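PrgX (Enterococcus faecalis, PDB 2AWI) acts as the receptor for the peptide sex pheromone cCF10 and as a repressor that probably binds DNA, regulating plasmid conjugation. Local coordinates at residues A[21-32]-A[46-54]. The protein carries 1 engineered substitution. Sequence-based numbering, arbitrary orientation.
Sequences DLYSGIMSKSVY and ELSKFSERL
Phe50 pushes its ring from helix 44-54 into the turn between helices 19-23 and 29-36. Tyr32 meets it edge to face: the CD2-CE2 edge of the tyrosine lies over one face of Phe50, near the rim. The planes stand at 85° and the ring centres are 5.3 Å apart. Tyr32 reaches across because its CG is anti to the backbone N (chi1 -179°); its hydroxyl is hydrogen-bonded to Glu36.

The edge of the Phe50 ring is also occupied. Selenomethionine Met27 sits there in a Met-aromatic contact, with SE near the ring plane. Its chain bends at chi3 (67°), and CE touches Phe50 CZ at 3.4 Å. The same methyl lies nearest OE2 of Glu46, whose OE1 accepts a hydrogen bond from the backbone N of Ser43. Further round this edge, Leu22 O is 3.3 Å from Phe50 CE1. Leu22 CD1 packs on Phe50 CB at 3.7 Å, and both Leu22 methyls meet Leu54 CD2.

Ile26 points at the helix and lies alongside Lys49, the two running opposite ways, with Ile26 CD1 on Lys49 CB at 3.6 Å. CD1 also packs on Phe50 CE1 at 3.9 Å and lies obliquely by the Arg53 guanidinium. Arg53 folds back over the end of helix 19-23. Its guanidinium has Leu22 O over one face and Ser24 O at its edge, 2.9 Å from NH2.

The contact joins three helices of the helix-turn-helix domain, where 19-23 and 29-36 probably form the DNA-binding motif. Helix 4-14 also packs here, with Leu8 on Phe50 and Leu54, and Arg12 on Leu22 and Tyr32. Through Leu47 and Ser51, which do not touch 21-32, helix 44-54 also packs on helix 58-67.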
loop_
_atom_site.group_PDB
_atom_site.type_symbol
_atom_site.label_atom_id
_atom_site.label_comp_id
_atom_site.label_asym_id
_atom_site.label_seq_id
_atom_site.Cartn_x
_atom_site.Cartn_y
_atom_site.Cartn_z
ATOM N N ASP A 21 22.695 55.232 20.480
ATOM C CA ASP A 21 21.555 54.351 20.705
ATOM C C ASP A 21 21.949 53.048 21.368
ATOM O O ASP A 21 21.114 52.378 21.972
ATOM C CB ASP A 21 20.834 54.059 19.388
ATOM C CG ASP A 21 20.245 55.311 18.750
ATOM O OD1 ASP A 21 19.495 56.042 19.435
ATOM O OD2 ASP A 21 20.529 55.558 17.559
ATOM N N LEU A 22 23.225 52.698 21.260
ATOM C CA LEU A 22 23.743 51.469 21.846
ATOM C C LEU A 22 24.359 51.636 23.224
ATOM O O LEU A 22 24.038 50.884 24.142
ATOM C CB LEU A 22 24.799 50.843 20.921
ATOM C CG LEU A 22 24.354 49.866 19.829
ATOM C CD1 LEU A 22 23.963 48.545 20.463
ATOM C CD2 LEU A 22 23.198 50.459 19.033
ATOM N N TYR A 23 25.246 52.616 23.378
ATOM C CA TYR A 23 25.926 52.800 24.655
ATOM C C TYR A 23 25.269 53.686 25.703
ATOM O O TYR A 23 25.610 53.581 26.884
ATOM C CB TYR A 23 27.367 53.296 24.435
ATOM C CG TYR A 23 27.489 54.736 23.965
ATOM C CD1 TYR A 23 27.715 55.038 22.621
ATOM C CD2 TYR A 23 27.378 55.800 24.871
ATOM C CE1 TYR A 23 27.828 56.357 22.187
ATOM C CE2 TYR A 23 27.490 57.124 24.450
ATOM C CZ TYR A 23 27.717 57.397 23.106
ATOM O OH TYR A 23 27.846 58.704 22.688
ATOM N N SER A 24 24.332 54.548 25.314
ATOM C CA SER A 24 23.751 55.432 26.321
ATOM C C SER A 24 23.099 54.632 27.440
ATOM O O SER A 24 22.241 53.785 27.199
ATOM C CB SER A 24 22.756 56.432 25.695
ATOM O OG SER A 24 21.626 55.769 25.124
ATOM N N GLY A 25 23.547 54.900 28.665
ATOM C CA GLY A 25 23.017 54.213 29.826
ATOM C C GLY A 25 23.780 52.945 30.147
ATOM O O GLY A 25 23.551 52.322 31.184
ATOM N N ILE A 26 24.697 52.562 29.266
ATOM C CA ILE A 26 25.471 51.346 29.475
ATOM C C ILE A 26 26.972 51.591 29.632
ATOM O O ILE A 26 27.606 51.018 30.515
ATOM C CB ILE A 26 25.232 50.345 28.320
ATOM C CG1 ILE A 26 23.728 50.057 28.194
ATOM C CG2 ILE A 26 26.005 49.061 28.578
ATOM C CD1 ILE A 26 23.352 49.120 27.056
HETATM N N MSE A 27 27.539 52.429 28.772
HETATM C CA MSE A 27 28.965 52.742 28.843
HETATM C C MSE A 27 29.261 54.048 28.124
HETATM O O MSE A 27 28.470 54.506 27.306
HETATM C CB MSE A 27 29.808 51.611 28.237
HETATM C CG MSE A 27 29.514 51.286 26.776
HETATM SE SE MSE A 27 30.717 49.913 26.072
HETATM C CE MSE A 27 30.086 48.406 27.140
ATOM N N SER A 28 30.407 54.643 28.433
ATOM C CA SER A 28 30.801 55.910 27.830
ATOM C C SER A 28 30.989 55.784 26.330
ATOM O O SER A 28 31.208 54.692 25.808
ATOM C CB SER A 28 32.106 56.413 28.452
ATOM O OG SER A 28 33.215 55.659 27.997
ATOM N N LYS A 29 30.904 56.913 25.640
ATOM C CA LYS A 29 31.081 56.946 24.199
ATOM C C LYS A 29 32.468 56.419 23.856
ATOM O O LYS A 29 32.629 55.594 22.957
ATOM C CB LYS A 29 30.939 58.383 23.693
ATOM C CG LYS A 29 31.225 58.554 22.217
ATOM C CD LYS A 29 31.137 60.013 21.799
ATOM C CE LYS A 29 31.480 60.180 20.319
ATOM N NZ LYS A 29 31.395 61.605 19.869
ATOM N N SER A 30 33.469 56.902 24.582
ATOM C CA SER A 30 34.850 56.500 24.355
ATOM C C SER A 30 35.054 54.990 24.452
ATOM O O SER A 30 35.632 54.378 23.549
ATOM C CB SER A 30 35.770 57.211 25.350
ATOM O OG SER A 30 35.325 57.022 26.683
ATOM N N VAL A 31 34.583 54.393 25.545
ATOM C CA VAL A 31 34.731 52.954 25.742
ATOM C C VAL A 31 33.999 52.141 24.677
ATOM O O VAL A 31 34.506 51.124 24.210
ATOM C CB VAL A 31 34.222 52.515 27.129
ATOM C CG1 VAL A 31 34.264 50.991 27.238
ATOM C CG2 VAL A 31 35.080 53.139 28.221
ATOM N N TYR A 32 32.811 52.586 24.285
ATOM C CA TYR A 32 32.063 51.856 23.281
ATOM C C TYR A 32 32.811 51.795 21.961
ATOM O O TYR A 32 32.724 50.798 21.245
ATOM C CB TYR A 32 30.681 52.473 23.056
ATOM C CG TYR A 32 29.883 51.703 22.025
ATOM C CD1 TYR A 32 29.908 52.061 20.681
ATOM C CD2 TYR A 32 29.175 50.556 22.388
ATOM C CE1 TYR A 32 29.252 51.292 19.722
ATOM C CE2 TYR A 32 28.522 49.778 21.441
ATOM C CZ TYR A 32 28.563 50.145 20.110
ATOM O OH TYR A 32 27.922 49.355 19.178
ATOM N N GLU A 46 26.708 43.156 29.059
ATOM C CA GLU A 46 26.766 44.264 28.108
ATOM C C GLU A 46 26.307 43.807 26.729
ATOM O O GLU A 46 25.488 44.465 26.088
ATOM C CB GLU A 46 28.191 44.819 28.017
ATOM C CG GLU A 46 28.713 45.366 29.332
ATOM C CD GLU A 46 30.191 45.719 29.284
ATOM O OE1 GLU A 46 30.960 45.005 28.606
ATOM O OE2 GLU A 46 30.592 46.698 29.943
ATOM N N LEU A 47 26.827 42.671 26.276
ATOM C CA LEU A 47 26.451 42.148 24.970
ATOM C C LEU A 47 24.957 41.842 24.945
ATOM O O LEU A 47 24.276 42.100 23.952
ATOM C CB LEU A 47 27.259 40.891 24.643
ATOM C CG LEU A 47 26.924 40.174 23.329
ATOM C CD1 LEU A 47 26.975 41.152 22.157
ATOM C CD2 LEU A 47 27.904 39.028 23.123
ATOM N N SER A 48 24.443 41.296 26.043
ATOM C CA SER A 48 23.020 40.983 26.123
ATOM C C SER A 48 22.217 42.290 26.020
ATOM O O SER A 48 21.162 42.336 25.392
ATOM C CB SER A 48 22.712 40.259 27.439
ATOM O OG SER A 48 21.333 39.930 27.531
ATOM N N LYS A 49 22.730 43.354 26.629
ATOM C CA LYS A 49 22.071 44.654 26.563
ATOM C C LYS A 49 22.121 45.230 25.148
ATOM O O LYS A 49 21.103 45.687 24.622
ATOM C CB LYS A 49 22.714 45.637 27.543
ATOM C CG LYS A 49 22.231 45.477 28.973
ATOM C CD LYS A 49 22.947 46.436 29.912
ATOM C CE LYS A 49 22.528 46.199 31.359
ATOM N NZ LYS A 49 23.375 46.965 32.320
ATOM N N PHE A 50 23.289 45.205 24.517
ATOM C CA PHE A 50 23.387 45.736 23.159
ATOM C C PHE A 50 22.493 44.906 22.253
ATOM O O PHE A 50 21.835 45.433 21.352
ATOM C CB PHE A 50 24.831 45.679 22.654
ATOM C CG PHE A 50 25.794 46.517 23.451
ATOM C CD1 PHE A 50 25.414 47.756 23.957
ATOM C CD2 PHE A 50 27.099 46.095 23.642
ATOM C CE1 PHE A 50 26.321 48.560 24.634
ATOM C CE2 PHE A 50 28.016 46.894 24.319
ATOM C CZ PHE A 50 27.626 48.130 24.815
ATOM N N SER A 51 22.472 43.603 22.512
ATOM C CA SER A 51 21.663 42.670 21.743
ATOM C C SER A 51 20.194 43.069 21.763
ATOM O O SER A 51 19.528 43.060 20.726
ATOM C CB SER A 51 21.821 41.259 22.310
ATOM O OG SER A 51 20.885 40.375 21.723
ATOM N N GLU A 52 19.688 43.416 22.944
ATOM C CA GLU A 52 18.296 43.820 23.066
ATOM C C GLU A 52 18.061 45.143 22.342
ATOM O O GLU A 52 16.984 45.372 21.782
ATOM C CB GLU A 52 17.898 43.965 24.536
ATOM C CG GLU A 52 16.430 44.329 24.709
ATOM C CD GLU A 52 16.026 44.525 26.152
ATOM O OE1 GLU A 52 14.828 44.787 26.390
ATOM O OE2 GLU A 52 16.898 44.418 27.043
ATOM N N ARG A 53 19.073 46.011 22.371
ATOM C CA ARG A 53 19.000 47.306 21.701
ATOM C C ARG A 53 18.884 47.099 20.193
ATOM O O ARG A 53 18.032 47.700 19.546
ATOM C CB ARG A 53 20.254 48.138 21.990
ATOM C CG ARG A 53 20.398 48.653 23.415
ATOM C CD ARG A 53 19.267 49.595 23.770
ATOM N NE ARG A 53 19.709 50.654 24.670
ATOM C CZ ARG A 53 20.207 50.451 25.883
ATOM N NH1 ARG A 53 20.329 49.216 26.352
ATOM N NH2 ARG A 53 20.589 51.481 26.625
ATOM N N LEU A 54 19.744 46.250 19.636
ATOM C CA LEU A 54 19.727 45.978 18.200
ATOM C C LEU A 54 18.492 45.180 17.766
ATOM O O LEU A 54 18.098 45.232 16.601
ATOM C CB LEU A 54 20.988 45.208 17.796
ATOM C CG LEU A 54 22.335 45.885 18.085
ATOM C CD1 LEU A 54 23.460 44.880 17.893
ATOM C CD2 LEU A 54 22.525 47.104 17.169
#